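Local structure of conserved membrane protein (Chlamydia abortus, 6GZU) at residues 36-41 against 78-83; 30-35 against 246-251. The protein is an effector that combines deubiquitination and acetylation activities and induces Golgi fragmentation. All coordinates share one frame; numbering follows the deposited sequence.

Overall arrangement
This chain is the part of the longer protein that holds a Ulp1-type (CE clan) catalytic domain. Both contacts share one run of it. Helix 20-33 carries the 30-35 side of contact 2 and is followed by strand 37-38 of contact 1 after a short turn. The contact centres lie about 14 Å apart. The contacts touch through packing: L37 CD2 meets L30 CB at 3.8 Å, and V39 CG2 meets S31 CB at 3.8 Å. Contact 1 is buried and includes two ligands of the zinc ion, C78 and H80. Contact 2 is at the surface, away from the zinc. It ties the same helix to the loop 246-251 that precedes the last helix, 252-257.

Contact 1 (36-41 against 78-83); sequences DLFVPS and CHHQNN. With ZN (zinc ion), chain C.
In F38, chi1 of 176° puts CG beside the carbonyl carbon and opposite the backbone N, which lets the ring edge reach H80. In H80, CG is instead anti to the carbonyl carbon (chi1 -53°), and this sets the imidazole with ND1 on the zinc ion and NE2 next to F38. The rings form an offset edge-to-face pair. The edge of F38 is directed at the face of H80, with the planes at 75° and the centroids 5.4 Å apart. The nearest atoms are F38 CZ and H80 NE2, at 3.7 Å. CE2 of F38 is almost as close, 3.8 Å from the same NE2.

H80 ND1 binds the zinc ion at 2.0 Å and C78 SG binds it at 2.2 Å. H60 and C95 complete this site of two histidines and two cysteines. F38 lies on strand 37-38, an outermost strand of the mixed sheet, which runs parallel to strand 100-107. The contact therefore joins the sheet edge to the zinc-binding loop.

The second nitrogen, H80 NE2, is hydrogen-bonded to D58 OD1. With one ring nitrogen on the metal and the other on a carboxylate, the imidazole has its rotation fixed. D58 is a second-shell residue here and may also polarise the ring. The backbone N of H80 donates to C78 SG over 3.3 Å, which gives this thiolate ligand a hydrogen bond besides its metal bond.

Contact 2 (30-35 against 246-251); sequences LSEKHS and PITQAS
Direct hydrogen bonds join the carboxylate of E32 to two successive backbone amides, those of T248 and Q249. T248 N donates to E32 OE1 at 3.0 Å in a nearly straight bond (172°), and OE1 receives it on its syn lone pair. Q249 N donates to E32 OE2 at 2.8 Å, but it comes from above the carboxylate plane. E32 can span the gap because CG is anti to the carbonyl carbon (chi1 -64°) and the chain beyond it is extended.

Two waters add bridges, and both donate to E32 OE1. One lies 2.7 Å from E32 OE1 and 2.9 Å from P246 O, to which it also donates. The other links E32 OE1 to T248 OG1. The carboxylate is thus held through both oxygens, and OE1 takes three donors, T248 N and the two waters.

In the fold, this joins helix 20-33 to the loop between helices 228-241 and 252-257, near the C-terminal end of the modelled chain. S251 is the N-cap of helix 252-257, its OG accepting from T254 N. Next to E32, K33 NZ forms a salt bridge with D217 of helix 204-217.

The remaining contacts are packing. The Q249 and E32 side chains run antiparallel past one another, and the side-chain amide of Q249 stacks on the E32 carboxylate with the planes 9° apart. Q249 NE2 reaches to 3.9 Å from E32 CB. I247 lies nearly perpendicular to E32, its CG2 3.3 Å from E32 OE2. The I247 side chain also packs on T25 and I28 of helix 20-33 and on L255 of helix 252-257.

Contact 1 (36-41 against 78-83)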
ATOM      1  N   ASP A  36      10.319  -8.769   5.562  1.00 26.32           N
ATOM      2  CA  ASP A  36      10.700  -7.382   5.292  0.51 27.48           C
ATOM      3  C   ASP A  36       9.507  -6.498   4.967  1.00 24.13           C
ATOM      4  O   ASP A  36       9.658  -5.297   4.762  1.00 24.91           O
ATOM      5  CB  ASP A  36      11.633  -7.314   4.086  0.51 31.74           C
ATOM      6  CG  ASP A  36      13.052  -7.732   4.401  0.51 35.78           C
ATOM      7  OD1 ASP A  36      13.447  -7.708   5.591  0.51 36.10           O
ATOM      8  OD2 ASP A  36      13.778  -8.067   3.438  0.51 37.25           O
ATOM      9  N   LEU A  37       8.312  -7.087   4.839  1.00 22.84           N
ATOM     10  CA  LEU A  37       7.151  -6.304   4.429  1.00 22.25           C
ATOM     11  C   LEU A  37       6.434  -5.698   5.613  1.00 21.91           C
ATOM     12  O   LEU A  37       5.998  -6.431   6.512  1.00 22.66           O
ATOM     13  CB  LEU A  37       6.163  -7.214   3.711  1.00 20.72           C
ATOM     14  CG  LEU A  37       4.843  -6.586   3.265  1.00 20.29           C
ATOM     15  CD1 LEU A  37       5.108  -5.570   2.158  1.00 21.18           C
ATOM     16  CD2 LEU A  37       3.808  -7.651   2.781  1.00 20.50           C
ATOM     17  N   PHE A  38       6.304  -4.376   5.607  1.00 20.38           N
ATOM     18  CA  PHE A  38       5.482  -3.645   6.544  1.00 19.77           C
ATOM     19  C   PHE A  38       4.046  -3.536   5.994  1.00 18.19           C
ATOM     20  O   PHE A  38       3.809  -3.044   4.873  1.00 20.50           O
ATOM     21  CB  PHE A  38       6.051  -2.247   6.720  1.00 21.66           C
ATOM     22  CG  PHE A  38       5.239  -1.361   7.600  1.00 22.56           C
ATOM     23  CD1 PHE A  38       4.233  -0.552   7.064  1.00 22.85           C
ATOM     24  CD2 PHE A  38       5.513  -1.263   8.956  1.00 25.25           C
ATOM     25  CE1 PHE A  38       3.501   0.287   7.861  1.00 24.21           C
ATOM     26  CE2 PHE A  38       4.757  -0.400   9.774  1.00 26.75           C
ATOM     27  CZ  PHE A  38       3.751   0.346   9.234  1.00 25.90           C
ATOM     28  N   VAL A  39       3.088  -3.957   6.805  1.00 20.35           N
ATOM     29  CA  VAL A  39       1.664  -3.805   6.492  1.00 20.00           C
ATOM     30  C   VAL A  39       1.130  -2.627   7.308  1.00 19.67           C
ATOM     31  O   VAL A  39       1.298  -2.593   8.529  1.00 21.86           O
ATOM     32  CB  VAL A  39       0.951  -5.067   6.909  1.00 21.79           C
ATOM     33  CG1 VAL A  39      -0.597  -4.939   6.643  1.00 22.15           C
ATOM     34  CG2 VAL A  39       1.579  -6.271   6.163  1.00 24.92           C
ATOM     35  N   PRO A  40       0.545  -1.627   6.628  1.00 20.15           N
ATOM     36  CA  PRO A  40       0.049  -0.426   7.298  1.00 21.12           C
ATOM     37  C   PRO A  40      -1.269  -0.644   7.998  1.00 20.46           C
ATOM     38  O   PRO A  40      -1.733  -1.778   8.144  1.00 22.60           O
ATOM     39  CB  PRO A  40      -0.106   0.590   6.150  1.00 21.26           C
ATOM     40  CG  PRO A  40      -0.517  -0.280   4.975  1.00 22.70           C
ATOM     41  CD  PRO A  40       0.330  -1.578   5.169  1.00 20.14           C
ATOM     42  N   SER A  41      -1.890   0.437   8.434  1.00 20.25           N
ATOM     43  CA  SER A  41      -3.060   0.334   9.312  1.00 20.63           C
ATOM     44  C   SER A  41      -4.130  -0.594   8.770  1.00 21.31           C
ATOM     45  O   SER A  41      -4.524  -0.493   7.609  1.00 23.86           O
ATOM     46  CB  SER A  41      -3.687   1.710   9.449  1.00 22.13           C
ATOM     47  OG  SER A  41      -4.950   1.592  10.085  1.00 23.23           O
ATOM     48  N   CYS A  78       7.179   6.937  17.443  1.00 37.48           N
ATOM     49  CA  CYS A  78       6.518   5.733  16.973  1.00 36.43           C
ATOM     50  C   CYS A  78       5.087   5.574  17.467  1.00 36.23           C
ATOM     51  O   CYS A  78       4.848   5.552  18.671  1.00 38.62           O
ATOM     52  CB  CYS A  78       7.339   4.546  17.427  1.00 35.78           C
ATOM     53  SG  CYS A  78       6.531   3.046  17.118  1.00 35.52           S
ATOM     54  N   HIS A  79       4.142   5.387  16.546  1.00 36.01           N
ATOM     55  CA  HIS A  79       2.742   5.149  16.909  1.00 36.66           C
ATOM     56  C   HIS A  79       2.323   3.673  16.678  1.00 35.96           C
ATOM     57  O   HIS A  79       1.111   3.297  16.714  1.00 37.41           O
ATOM     58  CB  HIS A  79       1.839   6.122  16.143  1.00 37.79           C
ATOM     59  CG  HIS A  79       1.760   5.849  14.674  1.00 36.75           C
ATOM     60  ND1 HIS A  79       2.865   5.542  13.906  1.00 38.35           N
ATOM     61  CD2 HIS A  79       0.703   5.835  13.825  1.00 36.43           C
ATOM     62  CE1 HIS A  79       2.487   5.322  12.656  1.00 36.44           C
ATOM     63  NE2 HIS A  79       1.186   5.519  12.574  1.00 35.19           N
ATOM     64  N   HIS A  80       3.319   2.817  16.449  1.00 33.90           N
ATOM     65  CA  HIS A  80       3.055   1.397  16.170  1.00 32.67           C
ATOM     66  C   HIS A  80       2.944   0.471  17.339  1.00 37.05           C
ATOM     67  O   HIS A  80       2.513  -0.670  17.169  1.00 40.79           O
ATOM     68  CB  HIS A  80       4.132   0.814  15.274  1.00 31.73           C
ATOM     69  CG  HIS A  80       4.346   1.594  14.022  1.00 30.36           C
ATOM     70  ND1 HIS A  80       5.510   2.293  13.777  1.00 30.42           N
ATOM     71  CD2 HIS A  80       3.533   1.794  12.953  1.00 28.17           C
ATOM     72  CE1 HIS A  80       5.403   2.885  12.592  1.00 27.48           C
ATOM     73  NE2 HIS A  80       4.206   2.615  12.087  1.00 26.90           N
ATOM     74  N   GLN A  81       3.342   0.924  18.507  1.00 38.44           N
ATOM     75  CA  GLN A  81       3.297   0.038  19.657  1.00 40.90           C
ATOM     76  C   GLN A  81       2.002   0.230  20.453  1.00 44.13           C
ATOM     77  O   GLN A  81       1.451   1.337  20.525  1.00 46.70           O
ATOM     78  CB  GLN A  81       4.579   0.205  20.482  1.00 42.15           C
ATOM     79  CG  GLN A  81       5.824  -0.245  19.685  1.00 42.83           C
ATOM     80  N   ASN A  82       1.500  -0.859  21.022  1.00 45.12           N
ATOM     81  CA  ASN A  82       0.305  -0.786  21.856  1.00 44.88           C
ATOM     82  C   ASN A  82      -0.893  -0.202  21.107  1.00 41.36           C
ATOM     83  O   ASN A  82      -1.742   0.474  21.682  1.00 42.35           O
ATOM     84  CB  ASN A  82       0.606   0.017  23.126  1.00 48.11           C
ATOM     85  CG  ASN A  82      -0.097  -0.526  24.322  1.00 49.47           C
ATOM     86  N   ASN A  83      -0.946  -0.447  19.811  1.00 35.36           N
ATOM     87  CA  ASN A  83      -2.083   0.013  19.014  1.00 31.72           C
ATOM     88  C   ASN A  83      -2.729  -1.181  18.332  1.00 29.61           C
ATOM     89  O   ASN A  83      -2.282  -1.614  17.276  1.00 27.74           O
ATOM     90  CB  ASN A  83      -1.657   1.077  17.990  1.00 32.76           C
ATOM     91  CG  ASN A  83      -2.810   1.600  17.166  1.00 34.81           C
ATOM     92  OD1 ASN A  83      -3.877   0.991  17.081  1.00 34.90           O
ATOM     93  ND2 ASN A  83      -2.591   2.721  16.524  1.00 35.14           N
TER
HETATM   94 ZN    ZN C 402       7.124   2.465  15.026  1.00 35.40          ZN

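Contact 2 (30-35 against 246-251)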
ATOM      1  N   LEU A  30       0.995 -12.193   2.986  1.00 22.24           N
ATOM      2  CA  LEU A  30       2.306 -11.915   2.398  1.00 21.64           C
ATOM      3  C   LEU A  30       3.361 -11.607   3.439  1.00 22.62           C
ATOM      4  O   LEU A  30       4.521 -11.995   3.272  1.00 24.09           O
ATOM      5  CB  LEU A  30       2.212 -10.770   1.374  1.00 22.19           C
ATOM      6  CG  LEU A  30       1.495 -11.219   0.110  1.00 22.28           C
ATOM      7  CD1 LEU A  30       1.224  -9.997  -0.762  1.00 21.81           C
ATOM      8  CD2 LEU A  30       2.293 -12.250  -0.640  1.00 23.63           C
ATOM      9  N   SER A  31       2.979 -10.936   4.521  1.00 21.60           N
ATOM     10  CA  SER A  31       3.952 -10.591   5.562  1.00 22.02           C
ATOM     11  C   SER A  31       4.466 -11.824   6.268  1.00 23.30           C
ATOM     12  O   SER A  31       5.532 -11.766   6.864  1.00 24.54           O
ATOM     13  CB  SER A  31       3.364  -9.603   6.582  1.00 23.68           C
ATOM     14  OG  SER A  31       2.535 -10.285   7.520  1.00 25.09           O
ATOM     15  N   GLU A  32       3.750 -12.948   6.194  1.00 22.50           N
ATOM     16  CA  GLU A  32       4.207 -14.184   6.810  1.00 24.46           C
ATOM     17  C   GLU A  32       5.275 -14.831   5.938  1.00 26.81           C
ATOM     18  O   GLU A  32       6.132 -15.563   6.427  1.00 30.62           O
ATOM     19  CB  GLU A  32       3.038 -15.160   7.055  1.00 25.11           C
ATOM     20  CG  GLU A  32       2.058 -14.594   8.050  1.00 26.68           C
ATOM     21  CD  GLU A  32       1.061 -15.596   8.580  1.00 27.45           C
ATOM     22  OE1 GLU A  32       0.858 -16.704   7.987  1.00 27.47           O
ATOM     23  OE2 GLU A  32       0.468 -15.245   9.623  1.00 28.43           O
ATOM     24  N   LYS A  33       5.212 -14.560   4.640  1.00 27.43           N
ATOM     25  CA  LYS A  33       6.207 -15.083   3.710  1.00 29.56           C
ATOM     26  C   LYS A  33       7.418 -14.152   3.587  1.00 29.07           C
ATOM     27  O   LYS A  33       8.565 -14.620   3.426  1.00 31.27           O
ATOM     28  CB  LYS A  33       5.558 -15.232   2.342  1.00 32.36           C
ATOM     29  CG  LYS A  33       6.505 -15.682   1.277  1.00 34.74           C
ATOM     30  CD  LYS A  33       5.775 -15.936  -0.010  1.00 36.87           C
ATOM     31  CE  LYS A  33       6.756 -16.464  -1.036  1.00 40.16           C
ATOM     32  NZ  LYS A  33       6.255 -16.334  -2.437  1.00 43.51           N
ATOM     33  N   HIS A  34       7.181 -12.853   3.738  1.00 27.28           N
ATOM     34  CA  HIS A  34       8.193 -11.816   3.516  1.00 27.41           C
ATOM     35  C   HIS A  34       8.341 -10.994   4.787  1.00 26.17           C
ATOM     36  O   HIS A  34       7.569 -10.084   5.039  1.00 24.55           O
ATOM     37  CB  HIS A  34       7.753 -10.918   2.352  1.00 27.60           C
ATOM     38  CG  HIS A  34       7.643 -11.647   1.052  1.00 27.95           C
ATOM     39  ND1 HIS A  34       8.746 -12.038   0.320  1.00 30.04           N
ATOM     40  CD2 HIS A  34       6.558 -12.088   0.365  1.00 28.23           C
ATOM     41  CE1 HIS A  34       8.345 -12.684  -0.764  1.00 29.70           C
ATOM     42  NE2 HIS A  34       7.021 -12.726  -0.761  1.00 28.74           N
ATOM     43  N   SER A  35       9.321 -11.361   5.606  1.00 27.68           N
ATOM     44  CA  SER A  35       9.490 -10.678   6.880  1.00 28.36           C
ATOM     45  C   SER A  35       9.878  -9.202   6.745  1.00 27.35           C
ATOM     46  O   SER A  35       9.775  -8.454   7.714  1.00 29.77           O
ATOM     47  CB  SER A  35      10.495 -11.410   7.753  1.00 31.19           C
ATOM     48  OG  SER A  35      11.782 -11.402   7.167  1.00 35.44           O
ATOM     49  N   PRO A 246      -3.360 -20.291   4.228  1.00 25.18           N
ATOM     50  CA  PRO A 246      -3.978 -19.711   5.415  1.00 25.18           C
ATOM     51  C   PRO A 246      -2.970 -18.870   6.199  1.00 24.95           C
ATOM     52  O   PRO A 246      -1.747 -19.087   6.155  1.00 25.23           O
ATOM     53  CB  PRO A 246      -4.378 -20.946   6.214  1.00 25.41           C
ATOM     54  CG  PRO A 246      -3.392 -22.027   5.731  1.00 26.50           C
ATOM     55  CD  PRO A 246      -3.292 -21.752   4.278  1.00 25.71           C
ATOM     56  N   ILE A 247      -3.510 -17.929   6.951  1.00 23.45           N
ATOM     57  CA  ILE A 247      -2.707 -17.127   7.879  1.00 23.72           C
ATOM     58  C   ILE A 247      -2.488 -17.979   9.118  1.00 25.44           C
ATOM     59  O   ILE A 247      -3.440 -18.551   9.647  1.00 29.58           O
ATOM     60  CB  ILE A 247      -3.436 -15.829   8.204  1.00 24.12           C
ATOM     61  CG1 ILE A 247      -3.409 -14.893   6.966  1.00 25.85           C
ATOM     62  CG2 ILE A 247      -2.814 -15.162   9.466  1.00 26.73           C
ATOM     63  CD1 ILE A 247      -4.330 -13.728   7.103  1.00 28.06           C
ATOM     64  N   THR A 248      -1.239 -18.138   9.559  1.00 25.64           N
ATOM     65  CA  THR A 248      -0.975 -19.029  10.710  1.00 26.85           C
ATOM     66  C   THR A 248      -0.175 -18.360  11.836  1.00 27.77           C
ATOM     67  O   THR A 248      -0.045 -18.928  12.916  1.00 29.92           O
ATOM     68  CB  THR A 248      -0.201 -20.349  10.337  1.00 28.64           C
ATOM     69  OG1 THR A 248       1.136 -19.997   9.907  1.00 29.73           O
ATOM     70  CG2 THR A 248      -0.916 -21.094   9.225  1.00 29.29           C
ATOM     71  N   GLN A 249       0.325 -17.149  11.625  1.00 28.51           N
ATOM     72  CA  GLN A 249       1.169 -16.543  12.651  1.00 29.24           C
ATOM     73  C   GLN A 249       0.528 -15.324  13.305  1.00 29.88           C
ATOM     74  O   GLN A 249       1.176 -14.624  14.094  1.00 32.57           O
ATOM     75  CB  GLN A 249       2.525 -16.127  12.077  1.00 32.40           C
ATOM     76  CG  GLN A 249       3.328 -17.175  11.324  1.00 37.26           C
ATOM     77  CD  GLN A 249       4.560 -16.570  10.611  1.00 44.20           C
ATOM     78  OE1 GLN A 249       5.023 -15.468  10.942  1.00 49.15           O
ATOM     79  NE2 GLN A 249       5.070 -17.282   9.612  1.00 46.91           N
ATOM     80  N   ALA A 250      -0.695 -14.993  12.917  1.00 27.85           N
ATOM     81  CA  ALA A 250      -1.374 -13.826  13.459  1.00 28.91           C
ATOM     82  C   ALA A 250      -2.015 -14.092  14.804  1.00 31.06           C
ATOM     83  O   ALA A 250      -2.527 -15.208  15.074  1.00 32.97           O
ATOM     84  CB  ALA A 250      -2.447 -13.363  12.485  1.00 27.97           C
ATOM     85  N   SER A 251      -1.987 -13.075  15.655  1.00 30.30           N
ATOM     86  CA  SER A 251      -2.635 -13.155  16.943  1.00 32.80           C
ATOM     87  C   SER A 251      -4.144 -13.165  16.773  1.00 35.02           C
ATOM     88  O   SER A 251      -4.668 -12.749  15.725  1.00 34.53           O
ATOM     89  CB  SER A 251      -2.259 -11.944  17.766  1.00 34.26           C
ATOM     90  OG  SER A 251      -2.810 -10.798  17.158  1.00 32.38           O
TER
HETATM   91  O   HOH W   1       0.069 -16.926   5.379  1.00 29.83           O
HETATM   92  O   HOH W   2       1.937 -19.123   7.519  1.00 40.23           O